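Local coordinates for single-stranded DNA-binding protein (Thermus aquaticus, PDB 2FXQ) that binds single-stranded DNA and probably recruits partner proteins to it during DNA replication, recombination and repair, at residues R55-G60 / E96-A101; Q130-G135 / L196-L201; N136-P141 / G156-E161; A151-G156 / E181-A186; L174-W179 / T217-L222. One frame throughout, in Å; residues are numbered along the deposited sequence.

How the interactions relate
All five contacts belong to the OB folds of one chain: interaction 1 lies in the first, interactions 2 to 5 in the second. Interactions 1 and 5 are equivalent parallel pairings; in each an arginine lies against the neighbouring strand, under a leucine methyl in the former and stacked on a glutamine amide in the latter. Interaction 2, an antiparallel pair near the chain's centre, is buried and mostly aliphatic; its Arg-200 reaches Glu-220 of interaction 5, and its Leu-201 packs on Val-99 of interaction 1. Interactions 3 and 4 lie farther out and share Gly-156. Interaction 3 is partly buried, with water bridges and an arginine laid on backbone, whereas interaction 4 is apolar helix-on-strand packing.

Interaction 1 of 5, residues R55-G60 / E96-A101; sequences RVRLLG and EVQVRA
Val-56 and Val-99 form a parallel beta bridge that joins strands 47-59 and 97-101 in the first OB fold of the chain. Three backbone hydrogen bonds hold the register, among them Arg-57 N to Val-99 O at 2.9 Å, nearly straight at 168°. On the inner face Val-56 and Val-99 lie side by side, and Ala-101 CB is touched by both Val-56 CG1 and Leu-58 CD1, each at 3.8 Å.

The other face is polar, and Arg-100 shows how it is built. Its CB points to the side of the sheet where Arg-57 also lies. From there CG continues opposite the backbone N (chi1 166°), and bends at chi2 and chi3 turn the chain toward the neighbouring strand, bringing CD to 3.8 Å from Arg-57 O. NE comes next, 3.7 Å from Leu-59 CD1, and the same methyl sits over the centre of the guanidinium, 3.4 Å from CZ. NH2 also lies under Leu-59 CD1, at 3.5 Å, and NH1 forms a salt bridge with Glu-83 of strand 75-84. A serine here would probably strip Leu-59 CD1 of the flat group beneath it and leave Glu-83 without this cationic partner. Glu-83 also accepts from Gln-98 NE2, while Arg-57 NE pairs with Asp-31. Beside them, Gln-98 OE1 stands over the rim of the Arg-57 guanidinium, 4.1 Å from NE.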
# COMPACT_ATOMS: atom_id res chain seq x y z
N ARG A 55 11.47 11.44 -8.99
CA ARG A 55 12.08 10.75 -10.11
C ARG A 55 11.91 9.25 -9.96
O ARG A 55 12.06 8.70 -8.87
CB ARG A 55 13.56 11.07 -10.19
CG ARG A 55 14.26 10.26 -11.31
CD ARG A 55 14.23 10.93 -12.69
NE ARG A 55 15.55 11.48 -13.01
CZ ARG A 55 15.78 12.71 -13.42
NH1 ARG A 55 14.79 13.58 -13.58
NH2 ARG A 55 17.03 13.10 -13.68
N VAL A 56 11.54 8.60 -11.05
CA VAL A 56 11.43 7.15 -11.06
C VAL A 56 12.34 6.66 -12.19
O VAL A 56 12.14 7.04 -13.37
CB VAL A 56 9.97 6.70 -11.31
CG1 VAL A 56 9.86 5.15 -11.48
CG2 VAL A 56 9.09 7.12 -10.10
N ARG A 57 13.23 5.75 -11.85
CA ARG A 57 14.12 5.20 -12.87
C ARG A 57 13.77 3.75 -13.22
O ARG A 57 13.71 2.89 -12.32
CB ARG A 57 15.55 5.22 -12.32
CG ARG A 57 16.57 4.57 -13.28
CD ARG A 57 17.99 5.00 -12.93
NE ARG A 57 18.21 6.36 -13.45
CZ ARG A 57 19.40 6.97 -13.45
NH1 ARG A 57 20.45 6.38 -12.91
NH2 ARG A 57 19.53 8.16 -13.98
N LEU A 58 13.57 3.50 -14.53
CA LEU A 58 13.54 2.14 -15.07
C LEU A 58 14.84 1.82 -15.68
O LEU A 58 15.42 2.64 -16.46
CB LEU A 58 12.45 2.01 -16.16
CG LEU A 58 10.97 2.11 -15.73
CD1 LEU A 58 10.64 3.34 -14.89
CD2 LEU A 58 10.07 2.08 -16.99
N LEU A 59 15.31 0.63 -15.37
CA LEU A 59 16.57 0.17 -16.00
C LEU A 59 16.40 -1.13 -16.71
O LEU A 59 15.70 -1.99 -16.19
CB LEU A 59 17.59 -0.09 -14.90
CG LEU A 59 18.43 1.01 -14.28
CD1 LEU A 59 19.51 0.33 -13.38
CD2 LEU A 59 19.16 1.83 -15.33
N GLY A 60 17.11 -1.34 -17.84
CA GLY A 60 17.14 -2.65 -18.46
C GLY A 60 15.77 -2.95 -19.12
O GLY A 60 15.22 -2.12 -19.83
N GLU A 96 20.65 12.15 -3.51
CA GLU A 96 19.34 12.19 -4.19
C GLU A 96 18.61 10.85 -4.08
O GLU A 96 18.98 9.86 -4.71
CB GLU A 96 19.45 12.63 -5.66
CG GLU A 96 18.21 13.34 -6.21
CD GLU A 96 17.92 13.05 -7.69
OE1 GLU A 96 18.78 13.37 -8.55
OE2 GLU A 96 16.83 12.51 -8.01
N VAL A 97 17.56 10.82 -3.25
CA VAL A 97 16.68 9.66 -3.15
C VAL A 97 15.77 9.57 -4.38
O VAL A 97 15.10 10.55 -4.76
CB VAL A 97 15.86 9.68 -1.85
CG1 VAL A 97 14.54 8.90 -2.01
CG2 VAL A 97 16.68 9.10 -0.72
N GLN A 98 15.79 8.41 -5.03
CA GLN A 98 14.91 8.18 -6.18
C GLN A 98 14.19 6.84 -6.00
O GLN A 98 14.55 6.06 -5.14
CB GLN A 98 15.68 8.21 -7.51
CG GLN A 98 16.46 6.98 -7.79
CD GLN A 98 17.36 7.05 -9.05
OE1 GLN A 98 17.37 8.03 -9.79
NE2 GLN A 98 18.10 5.98 -9.28
N VAL A 99 13.20 6.62 -6.84
CA VAL A 99 12.48 5.34 -6.80
C VAL A 99 13.09 4.55 -7.94
O VAL A 99 13.08 5.02 -9.07
CB VAL A 99 11.01 5.54 -7.09
CG1 VAL A 99 10.28 4.14 -7.21
CG2 VAL A 99 10.42 6.46 -6.00
N ARG A 100 13.56 3.34 -7.66
CA ARG A 100 13.93 2.41 -8.74
C ARG A 100 12.69 1.55 -8.98
O ARG A 100 12.27 0.81 -8.08
CB ARG A 100 15.12 1.54 -8.30
CG ARG A 100 15.33 0.33 -9.23
CD ARG A 100 16.09 0.60 -10.52
NE ARG A 100 17.08 -0.48 -10.70
CZ ARG A 100 18.34 -0.45 -10.24
NH1 ARG A 100 18.82 0.63 -9.60
NH2 ARG A 100 19.13 -1.49 -10.45
N ALA A 101 12.11 1.63 -10.18
CA ALA A 101 10.90 0.87 -10.45
C ALA A 101 11.28 -0.60 -10.66
O ALA A 101 12.23 -0.94 -11.40
CB ALA A 101 10.16 1.40 -11.67
O HOH W 1 12.88 11.94 -6.06
O HOH W 2 13.86 -0.94 -13.40

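Interaction 2 of 5, residues Q130-G135 / L196-L201; sequences QVILMG and LVIGRL
Val-131 pairs with Gly-199, and Leu-133 with Val-197, as the hydrogen-bonded pairs of an antiparallel arrangement in the second OB fold, between strands 129-137 and 194-207. Four backbone bonds join the segments. The two at Leu-133 and Val-197 lie in the carbonyl plane, Val-197 N reaching Leu-133 O at 2.8 Å. At the other end the geometry is less regular: Val-131 N approaches Gly-199 O from above the carbonyl plane, 54° out of it. Weaker CA-H...O contacts fill the intervals, such as Ile-132 CA to Val-197 O at 3.4 Å.

Apolar contacts occupy both faces. On one, Val-131 CG2 meets Leu-201 CG at 3.9 Å and Leu-133 lies against Val-197; Val-176 of strand 171-179 packs on Leu-133 and Val-197, so this side looks into the barrel. On the opposite face Ile-132 runs alongside both Leu-196 and Ile-198. The bend of Met-134 at chi3 (-93°) carries its methyl across Leu-196, where CE stands 3.5 Å from CD1. The Gln-130 amide packs beside Ile-198, with OE1 3.6 Å from CG2. This face serves the dimer, since Ile-132 packs on Glu-79, Leu-196 on Phe-77 and Gln-130 on its own counterpart, Gln-130, of the second subunit.

Among polar side chains, Arg-200 turns outward to a salt bridge with Glu-220. Across the two segments, the polar side-chain link is a water bridge at Gln-130: one water donates both to Gln-130 OE1, at 2.9 Å, and to Gly-199 O, at 3.1 Å.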
# COMPACT_ATOMS: atom_id res chain seq x y z
N GLN A 130 2.72 5.70 -1.35
CA GLN A 130 2.91 4.90 -0.14
C GLN A 130 4.30 4.31 -0.10
O GLN A 130 4.81 3.81 -1.12
CB GLN A 130 1.90 3.73 -0.08
CG GLN A 130 2.12 2.77 1.22
CD GLN A 130 0.85 2.05 1.75
OE1 GLN A 130 0.04 2.63 2.51
NE2 GLN A 130 0.69 0.79 1.35
N VAL A 131 4.93 4.34 1.09
CA VAL A 131 6.19 3.69 1.23
C VAL A 131 6.08 2.73 2.45
O VAL A 131 5.44 3.08 3.44
CB VAL A 131 7.26 4.79 1.58
CG1 VAL A 131 8.60 4.10 1.90
CG2 VAL A 131 7.44 5.83 0.38
N ILE A 132 6.66 1.52 2.33
CA ILE A 132 6.73 0.60 3.47
C ILE A 132 8.23 0.34 3.68
O ILE A 132 8.92 -0.12 2.74
CB ILE A 132 5.98 -0.68 3.22
CG1 ILE A 132 4.48 -0.35 3.00
CG2 ILE A 132 6.14 -1.64 4.48
CD1 ILE A 132 3.60 -1.67 2.66
N LEU A 133 8.74 0.62 4.89
CA LEU A 133 10.14 0.33 5.16
C LEU A 133 10.18 -0.51 6.43
O LEU A 133 9.40 -0.27 7.36
CB LEU A 133 10.96 1.62 5.48
CG LEU A 133 10.97 2.74 4.41
CD1 LEU A 133 11.74 4.01 4.87
CD2 LEU A 133 11.56 2.18 3.09
N MET A 134 11.13 -1.42 6.51
CA MET A 134 11.38 -2.03 7.82
C MET A 134 12.88 -2.12 7.94
O MET A 134 13.58 -2.63 7.00
CB MET A 134 10.80 -3.43 7.90
CG MET A 134 10.76 -3.93 9.46
SD MET A 134 9.88 -5.45 9.52
CE MET A 134 8.25 -5.00 9.85
N GLY A 135 13.41 -1.67 9.08
CA GLY A 135 14.87 -1.69 9.24
C GLY A 135 15.24 -1.41 10.70
O GLY A 135 14.46 -1.74 11.60
N LEU A 196 9.12 -0.58 11.82
CA LEU A 196 8.31 -0.65 10.58
C LEU A 196 7.70 0.73 10.30
O LEU A 196 7.12 1.34 11.21
CB LEU A 196 7.18 -1.67 10.81
CG LEU A 196 6.06 -1.73 9.71
CD1 LEU A 196 6.68 -2.23 8.38
CD2 LEU A 196 4.96 -2.70 10.14
N VAL A 197 7.88 1.26 9.08
CA VAL A 197 7.32 2.58 8.79
C VAL A 197 6.31 2.39 7.65
O VAL A 197 6.65 1.76 6.65
CB VAL A 197 8.38 3.41 8.22
CG1 VAL A 197 7.89 4.87 7.82
CG2 VAL A 197 9.60 3.52 9.26
N ILE A 198 5.13 2.99 7.79
CA ILE A 198 4.22 3.09 6.66
C ILE A 198 4.17 4.61 6.42
O ILE A 198 3.86 5.35 7.34
CB ILE A 198 2.77 2.52 6.95
CG1 ILE A 198 2.75 1.13 7.68
CG2 ILE A 198 1.88 2.61 5.63
CD1 ILE A 198 3.20 -0.07 6.90
N GLY A 199 4.53 5.06 5.23
CA GLY A 199 4.57 6.49 5.05
C GLY A 199 4.35 6.87 3.60
O GLY A 199 3.75 6.13 2.86
N ARG A 200 4.87 8.02 3.22
CA ARG A 200 4.69 8.51 1.86
C ARG A 200 5.93 9.30 1.53
O ARG A 200 6.64 9.77 2.42
CB ARG A 200 3.43 9.39 1.79
CG ARG A 200 3.39 10.58 2.71
CD ARG A 200 2.07 11.34 2.48
NE ARG A 200 1.96 12.45 3.41
CZ ARG A 200 0.90 13.25 3.50
NH1 ARG A 200 -0.13 13.11 2.68
NH2 ARG A 200 0.91 14.24 4.36
N LEU A 201 6.13 9.53 0.24
CA LEU A 201 7.35 10.21 -0.19
C LEU A 201 7.04 11.68 -0.36
O LEU A 201 6.03 12.04 -0.98
CB LEU A 201 7.72 9.66 -1.57
CG LEU A 201 8.90 8.75 -1.71
CD1 LEU A 201 9.49 8.88 -3.17
CD2 LEU A 201 10.04 9.02 -0.73
O HOH W 3 0.82 5.28 3.51

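Interaction 3 of 5, residues N136-P141 / G156-E161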
# COMPACT_ATOMS: atom_id res chain seq x y z
N ASN A 136 16.42 -0.86 10.94
CA ASN A 136 16.89 -0.61 12.34
C ASN A 136 17.43 0.77 12.40
O ASN A 136 18.07 1.22 11.44
CB ASN A 136 17.99 -1.58 12.74
CG ASN A 136 17.44 -3.03 12.85
OD1 ASN A 136 17.36 -3.75 11.86
ND2 ASN A 136 17.00 -3.39 14.04
N LEU A 137 17.14 1.47 13.50
CA LEU A 137 17.63 2.86 13.62
C LEU A 137 19.18 2.92 13.62
O LEU A 137 19.84 2.12 14.28
CB LEU A 137 17.06 3.51 14.88
CG LEU A 137 15.57 3.88 14.92
CD1 LEU A 137 15.44 4.73 16.17
CD2 LEU A 137 15.18 4.73 13.70
N THR A 138 19.77 3.87 12.89
CA THR A 138 21.24 4.01 12.86
C THR A 138 21.76 4.93 13.95
O THR A 138 22.95 4.98 14.17
CB THR A 138 21.72 4.52 11.49
OG1 THR A 138 21.03 5.73 11.17
CG2 THR A 138 21.28 3.59 10.37
N ARG A 139 20.88 5.66 14.64
CA ARG A 139 21.29 6.57 15.71
C ARG A 139 20.09 6.84 16.55
O ARG A 139 18.98 6.57 16.12
CB ARG A 139 21.84 7.88 15.15
CG ARG A 139 20.87 8.59 14.27
CD ARG A 139 21.52 9.66 13.43
NE ARG A 139 20.42 10.29 12.71
CZ ARG A 139 20.20 10.18 11.42
NH1 ARG A 139 21.03 9.50 10.62
NH2 ARG A 139 19.15 10.78 10.90
N ASP A 140 20.30 7.37 17.73
CA ASP A 140 19.16 7.82 18.55
C ASP A 140 18.32 8.88 17.81
O ASP A 140 18.84 9.71 17.09
CB ASP A 140 19.63 8.40 19.88
CG ASP A 140 20.14 7.33 20.80
OD1 ASP A 140 20.62 7.67 21.90
OD2 ASP A 140 20.09 6.12 20.49
N PRO A 141 17.02 8.84 17.99
CA PRO A 141 16.16 9.88 17.37
C PRO A 141 16.46 11.18 18.10
O PRO A 141 16.73 11.17 19.28
CB PRO A 141 14.76 9.40 17.70
CG PRO A 141 14.93 8.65 18.96
CD PRO A 141 16.26 7.88 18.79
N GLY A 156 17.06 7.87 11.33
CA GLY A 156 17.89 7.21 10.30
C GLY A 156 17.67 5.72 10.34
O GLY A 156 17.74 5.10 11.41
N LEU A 157 17.37 5.13 9.18
CA LEU A 157 17.07 3.71 9.14
C LEU A 157 18.01 2.98 8.20
O LEU A 157 18.20 3.41 7.02
CB LEU A 157 15.63 3.50 8.59
CG LEU A 157 14.34 3.04 9.27
CD1 LEU A 157 13.39 2.31 8.22
CD2 LEU A 157 14.58 2.22 10.55
N ALA A 158 18.55 1.87 8.69
CA ALA A 158 19.37 0.91 7.91
C ALA A 158 18.42 -0.23 7.51
O ALA A 158 17.86 -0.91 8.39
CB ALA A 158 20.48 0.34 8.78
N VAL A 159 18.24 -0.42 6.21
CA VAL A 159 17.39 -1.49 5.66
C VAL A 159 18.32 -2.52 4.91
O VAL A 159 19.05 -2.13 3.99
CB VAL A 159 16.35 -0.89 4.73
CG1 VAL A 159 15.40 -1.97 4.13
CG2 VAL A 159 15.59 0.27 5.43
N ASN A 160 18.33 -3.78 5.35
CA ASN A 160 19.01 -4.84 4.61
C ASN A 160 18.05 -5.46 3.59
O ASN A 160 17.11 -6.15 3.96
CB ASN A 160 19.57 -5.91 5.57
CG ASN A 160 20.49 -5.34 6.63
OD1 ASN A 160 21.33 -4.48 6.36
ND2 ASN A 160 20.34 -5.82 7.87
N GLU A 161 18.32 -5.21 2.31
CA GLU A 161 17.38 -5.46 1.19
C GLU A 161 16.08 -6.27 1.39
O GLU A 161 16.12 -7.45 1.79
O HOH W 4 18.46 -3.27 9.60
O HOH W 5 17.50 7.96 14.19
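Gly-156, Asn-136 and Ala-158 give up the largest areas where strand 129-137 runs antiparallel to strand 151-160 in the second OB fold. Asn-136 and Ala-158 form a hydrogen-bonded pair: each backbone N reaches the other's O at 2.9 Å, the bond from Ala-158 N being almost straight at 177°. A water donating to both Asn-136 OD1 and Ala-158 O closes the same end, while Asn-136 ND2 binds Gly-192 O. The methyl of Ala-158 meets Thr-138 CG2 at 3.7 Å.

Gly-156 is enclosed by the chain as it leaves the strand. Its O accepts from Thr-138 N at 2.8 Å, the donor standing above the carbonyl plane, and its N donates to a water that also binds Arg-139 O. The Arg-139 chain, extended from CG to NE, lays one face of its guanidinium on the glycine, with NH2 3.6 Å from Gly-156 N. Thr-138 OG1 and this guanidinium crowd the side of Gly-156 where a CB would project. An alanine replacing Arg-139 is likely to uncover the glycine backbone and deprive Glu-175 OE2 of a salt bridge.

On the inner face Leu-157 CD2 lies 4.1 Å from Leu-137 CD2. The guanidinium thus meets the glycine through its face, without a hydrogen bond between them, and NH2 can engage Glu-175; that carboxylate probably also tempers the closeness of Arg-139 to Arg-154.

Interaction 4 of 5, residues A151-G156 / E181-A186; sequences AVVRLG and ELAEWA
Ala-183 turns its methyl toward strand 151-160 and sets it on the backbone, 3.7 Å from Val-152 CA. The methyl of Ala-151 comes from one side to meet the same CB at 4.0 Å. From the other side comes Val-153, whose CG1 sits between the backbone N and the carbonyl carbon (chi1 72°); this rotation points the branch at the helix, where it bridges one turn, 3.9 Å from both Ala-183 CB and Ala-186 CB. Farther along, Leu-155 reaches Ala-186 CB with CD1, at 4.0 Å. CB of Ala-151, Val-153 and Leu-155 is directed toward the helix, that of Val-152 away from it.

Glu-184 edges the contact: its bent chain brings OE1 to 3.8 Å from Ala-151 CB, and the same oxygen is hydrogen-bonded to Tyr-145 OH. Leu-224 touches both Leu-155 and Ala-186.

With alanines as the points of touch, the axes of the short segments approach to 6.5 Å and cross at 55°. Helix 180-186, which follows strand 171-179, thus packs on the barrel through small apolar residues, in keeping with the OB fold, where a helix after the third strand typically caps one end of the beta barrel.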
# COMPACT_ATOMS: atom_id res chain seq x y z
N ALA A 151 5.95 18.85 17.49
CA ALA A 151 7.00 17.84 17.63
C ALA A 151 7.38 17.27 16.28
O ALA A 151 6.52 16.98 15.42
CB ALA A 151 6.58 16.69 18.57
N VAL A 152 8.68 17.08 16.09
CA VAL A 152 9.16 16.52 14.82
C VAL A 152 10.44 15.76 15.13
O VAL A 152 11.28 16.20 15.92
CB VAL A 152 9.35 17.64 13.76
CG1 VAL A 152 10.29 18.72 14.23
CG2 VAL A 152 9.82 17.07 12.36
N VAL A 153 10.62 14.65 14.45
CA VAL A 153 11.82 13.86 14.63
C VAL A 153 12.36 13.36 13.28
O VAL A 153 11.59 13.03 12.39
CB VAL A 153 11.54 12.65 15.58
CG1 VAL A 153 10.68 11.59 14.92
CG2 VAL A 153 12.87 12.08 16.07
N ARG A 154 13.67 13.24 13.16
CA ARG A 154 14.27 12.63 11.97
C ARG A 154 14.82 11.30 12.42
O ARG A 154 15.52 11.20 13.45
CB ARG A 154 15.43 13.53 11.48
CG ARG A 154 16.23 12.98 10.26
CD ARG A 154 17.40 13.94 9.70
NE ARG A 154 17.80 14.98 10.67
CZ ARG A 154 18.57 14.78 11.76
NH1 ARG A 154 19.07 13.57 12.04
NH2 ARG A 154 18.83 15.79 12.58
N LEU A 155 14.57 10.26 11.67
CA LEU A 155 15.02 8.95 12.12
C LEU A 155 15.92 8.45 10.99
O LEU A 155 15.54 8.59 9.82
CB LEU A 155 13.78 8.01 12.27
CG LEU A 155 12.72 8.44 13.26
CD1 LEU A 155 11.37 7.54 13.25
CD2 LEU A 155 13.28 8.48 14.67
N GLY A 156 17.06 7.87 11.33
CA GLY A 156 17.89 7.21 10.30
C GLY A 156 17.67 5.72 10.34
O GLY A 156 17.74 5.10 11.41
N GLU A 181 2.25 13.42 17.47
CA GLU A 181 2.27 12.26 18.37
C GLU A 181 3.23 11.14 17.95
O GLU A 181 3.80 10.47 18.78
CB GLU A 181 0.84 11.67 18.44
CG GLU A 181 0.60 10.53 19.42
CD GLU A 181 -0.89 10.22 19.57
OE1 GLU A 181 -1.27 9.02 19.54
OE2 GLU A 181 -1.70 11.19 19.70
N LEU A 182 3.38 10.90 16.65
CA LEU A 182 4.29 9.86 16.22
C LEU A 182 5.73 10.25 16.47
O LEU A 182 6.55 9.39 16.78
CB LEU A 182 4.11 9.63 14.68
CG LEU A 182 3.03 8.68 14.19
CD1 LEU A 182 3.30 8.61 12.65
CD2 LEU A 182 3.25 7.30 14.86
N ALA A 183 6.04 11.56 16.36
CA ALA A 183 7.42 12.05 16.72
C ALA A 183 7.66 11.83 18.24
O ALA A 183 8.73 11.34 18.66
CB ALA A 183 7.60 13.52 16.38
N GLU A 184 6.66 12.14 19.05
CA GLU A 184 6.82 11.97 20.51
C GLU A 184 7.00 10.52 20.87
O GLU A 184 7.83 10.18 21.69
CB GLU A 184 5.61 12.49 21.25
CG GLU A 184 5.97 13.67 22.14
CD GLU A 184 5.11 14.82 21.78
OE1 GLU A 184 5.48 15.96 22.11
OE2 GLU A 184 4.08 14.54 21.14
N TRP A 185 6.21 9.66 20.26
CA TRP A 185 6.39 8.22 20.46
C TRP A 185 7.75 7.73 19.95
O TRP A 185 8.43 6.97 20.63
CB TRP A 185 5.26 7.48 19.71
CG TRP A 185 5.38 6.01 19.79
CD1 TRP A 185 4.84 5.18 20.78
CD2 TRP A 185 6.07 5.15 18.87
NE1 TRP A 185 5.17 3.87 20.49
CE2 TRP A 185 5.92 3.83 19.34
CE3 TRP A 185 6.79 5.38 17.68
CZ2 TRP A 185 6.49 2.73 18.67
CZ3 TRP A 185 7.37 4.34 17.06
CH2 TRP A 185 7.19 2.99 17.53
N ALA A 186 8.16 8.17 18.75
CA ALA A 186 9.44 7.73 18.15
C ALA A 186 10.64 8.15 19.00
O ALA A 186 11.71 7.50 18.98
CB ALA A 186 9.56 8.26 16.71

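Interaction 5 of 5, residues L174-W179 / T217-L222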
# COMPACT_ATOMS: atom_id res chain seq x y z
N LEU A 174 18.27 5.16 4.94
CA LEU A 174 17.14 5.99 4.51
C LEU A 174 16.67 6.89 5.68
O LEU A 174 16.70 6.48 6.83
CB LEU A 174 15.98 5.07 4.05
CG LEU A 174 16.27 4.28 2.77
CD1 LEU A 174 15.14 3.29 2.51
CD2 LEU A 174 16.55 5.18 1.53
N GLU A 175 16.30 8.13 5.41
CA GLU A 175 15.93 9.08 6.48
C GLU A 175 14.39 9.11 6.51
O GLU A 175 13.74 9.05 5.44
CB GLU A 175 16.50 10.48 6.21
CG GLU A 175 18.01 10.58 6.25
CD GLU A 175 18.61 10.19 7.59
OE1 GLU A 175 19.78 9.68 7.65
OE2 GLU A 175 17.90 10.40 8.61
N VAL A 176 13.80 9.13 7.70
CA VAL A 176 12.33 9.19 7.82
C VAL A 176 12.00 10.35 8.75
O VAL A 176 12.70 10.56 9.75
CB VAL A 176 11.81 7.86 8.41
CG1 VAL A 176 10.28 7.88 8.72
CG2 VAL A 176 12.07 6.72 7.41
N GLN A 177 10.94 11.09 8.47
CA GLN A 177 10.56 12.20 9.36
C GLN A 177 9.19 11.85 9.90
O GLN A 177 8.34 11.31 9.17
CB GLN A 177 10.52 13.50 8.52
CG GLN A 177 10.30 14.73 9.36
CD GLN A 177 10.44 16.01 8.53
OE1 GLN A 177 11.22 16.89 8.88
NE2 GLN A 177 9.69 16.08 7.44
N ALA A 178 8.96 12.15 11.17
CA ALA A 178 7.66 11.90 11.75
C ALA A 178 7.29 13.14 12.54
O ALA A 178 8.17 13.87 12.98
CB ALA A 178 7.71 10.71 12.69
N TRP A 179 5.99 13.37 12.70
CA TRP A 179 5.45 14.60 13.28
C TRP A 179 4.52 14.35 14.45
O TRP A 179 3.91 13.27 14.55
CB TRP A 179 4.62 15.37 12.23
CG TRP A 179 5.45 15.84 11.14
CD1 TRP A 179 5.81 15.13 10.00
CD2 TRP A 179 6.06 17.13 11.02
NE1 TRP A 179 6.61 15.91 9.20
CE2 TRP A 179 6.80 17.13 9.80
CE3 TRP A 179 6.07 18.28 11.80
CZ2 TRP A 179 7.51 18.25 9.36
CZ3 TRP A 179 6.78 19.39 11.37
CH2 TRP A 179 7.50 19.36 10.15
N THR A 217 14.08 14.80 -1.30
CA THR A 217 12.99 13.84 -1.16
C THR A 217 13.22 13.11 0.16
O THR A 217 14.34 12.72 0.46
CB THR A 217 12.94 12.83 -2.35
OG1 THR A 217 12.37 13.45 -3.53
CG2 THR A 217 11.90 11.69 -2.07
N ARG A 218 12.17 12.94 0.98
CA ARG A 218 12.30 12.07 2.13
C ARG A 218 10.97 11.30 2.36
O ARG A 218 9.94 11.60 1.74
CB ARG A 218 12.57 12.80 3.44
CG ARG A 218 13.41 14.06 3.41
CD ARG A 218 12.89 15.05 4.45
NE ARG A 218 13.18 14.61 5.81
CZ ARG A 218 13.76 15.40 6.73
NH1 ARG A 218 14.09 16.66 6.44
NH2 ARG A 218 13.99 14.93 7.96
N VAL A 219 11.03 10.41 3.31
CA VAL A 219 9.85 9.61 3.67
C VAL A 219 9.24 10.30 4.87
O VAL A 219 9.96 10.55 5.85
CB VAL A 219 10.23 8.15 4.00
CG1 VAL A 219 9.03 7.38 4.65
CG2 VAL A 219 10.83 7.46 2.69
N GLU A 220 7.93 10.55 4.80
CA GLU A 220 7.21 11.01 5.99
C GLU A 220 6.50 9.78 6.55
O GLU A 220 5.73 9.09 5.82
CB GLU A 220 6.24 12.13 5.61
CG GLU A 220 5.37 12.49 6.84
CD GLU A 220 4.12 13.29 6.54
OE1 GLU A 220 3.49 13.74 7.55
OE2 GLU A 220 3.76 13.45 5.35
N ALA A 221 6.75 9.44 7.83
CA ALA A 221 5.99 8.37 8.52
C ALA A 221 4.55 8.74 8.78
O ALA A 221 4.26 9.85 9.23
CB ALA A 221 6.66 8.00 9.84
N LEU A 222 3.61 7.84 8.43
CA LEU A 222 2.22 8.02 8.79
C LEU A 222 1.82 7.00 9.86
O LEU A 222 0.90 7.26 10.63
CB LEU A 222 1.34 7.88 7.56
CG LEU A 222 1.68 8.95 6.49
CD1 LEU A 222 0.81 8.69 5.24
CD2 LEU A 222 1.45 10.41 7.02
O HOH W 6 13.55 16.64 10.71
O HOH W 7 4.22 12.05 11.01
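Val-176 and Val-219 meet obliquely on the inner face of this parallel pairing between strands 171-179 and 213-225, its tightly packed side. Val-176 CG2 lies 4.1 Å from Val-219 CB, while CG1, opposite the backbone N (chi1 174°), reaches forward to Ala-221 CB at 3.8 Å. Ala-178 CB touches that same methyl. Leu-133 and Val-131 of strand 129-137 pack on Val-176 and Val-219 respectively, placing this face in the barrel interior. Gln-177, paired with Glu-220, makes both backbone bonds: its N to Val-219 O and its O from Ala-221 N, each 2.8 Å and close to the line of the carbonyl. The strands then spread: toward the start of the pairing Glu-175 O and Val-219 N are 3.7 Å apart, and at the far end a water links Trp-179 N with Ala-221 O.

The other face is polar and hydrated. Bends at chi2 and chi3 fold Arg-218 over Gln-177, whose extended chain offers its amide as a flat support; the two planes are 18° apart and stacked, with OE1 3.5 Å from NH2. A water donates to Gln-177 OE1 and binds NH2 weakly, and NH1 forms a salt bridge with Asp-204, although NE is buried without a partner. Beyond this stack, the Glu-220 carboxylate stands nearly at right angles to the Trp-179 ring, OE1 lying 3.6 Å from CD1, and Glu-220 OE2 forms a salt bridge with Arg-200. The parallel pairing of the third and fifth strands, with Val-176 and Val-219 facing inward, closes the five-stranded OB-fold barrel.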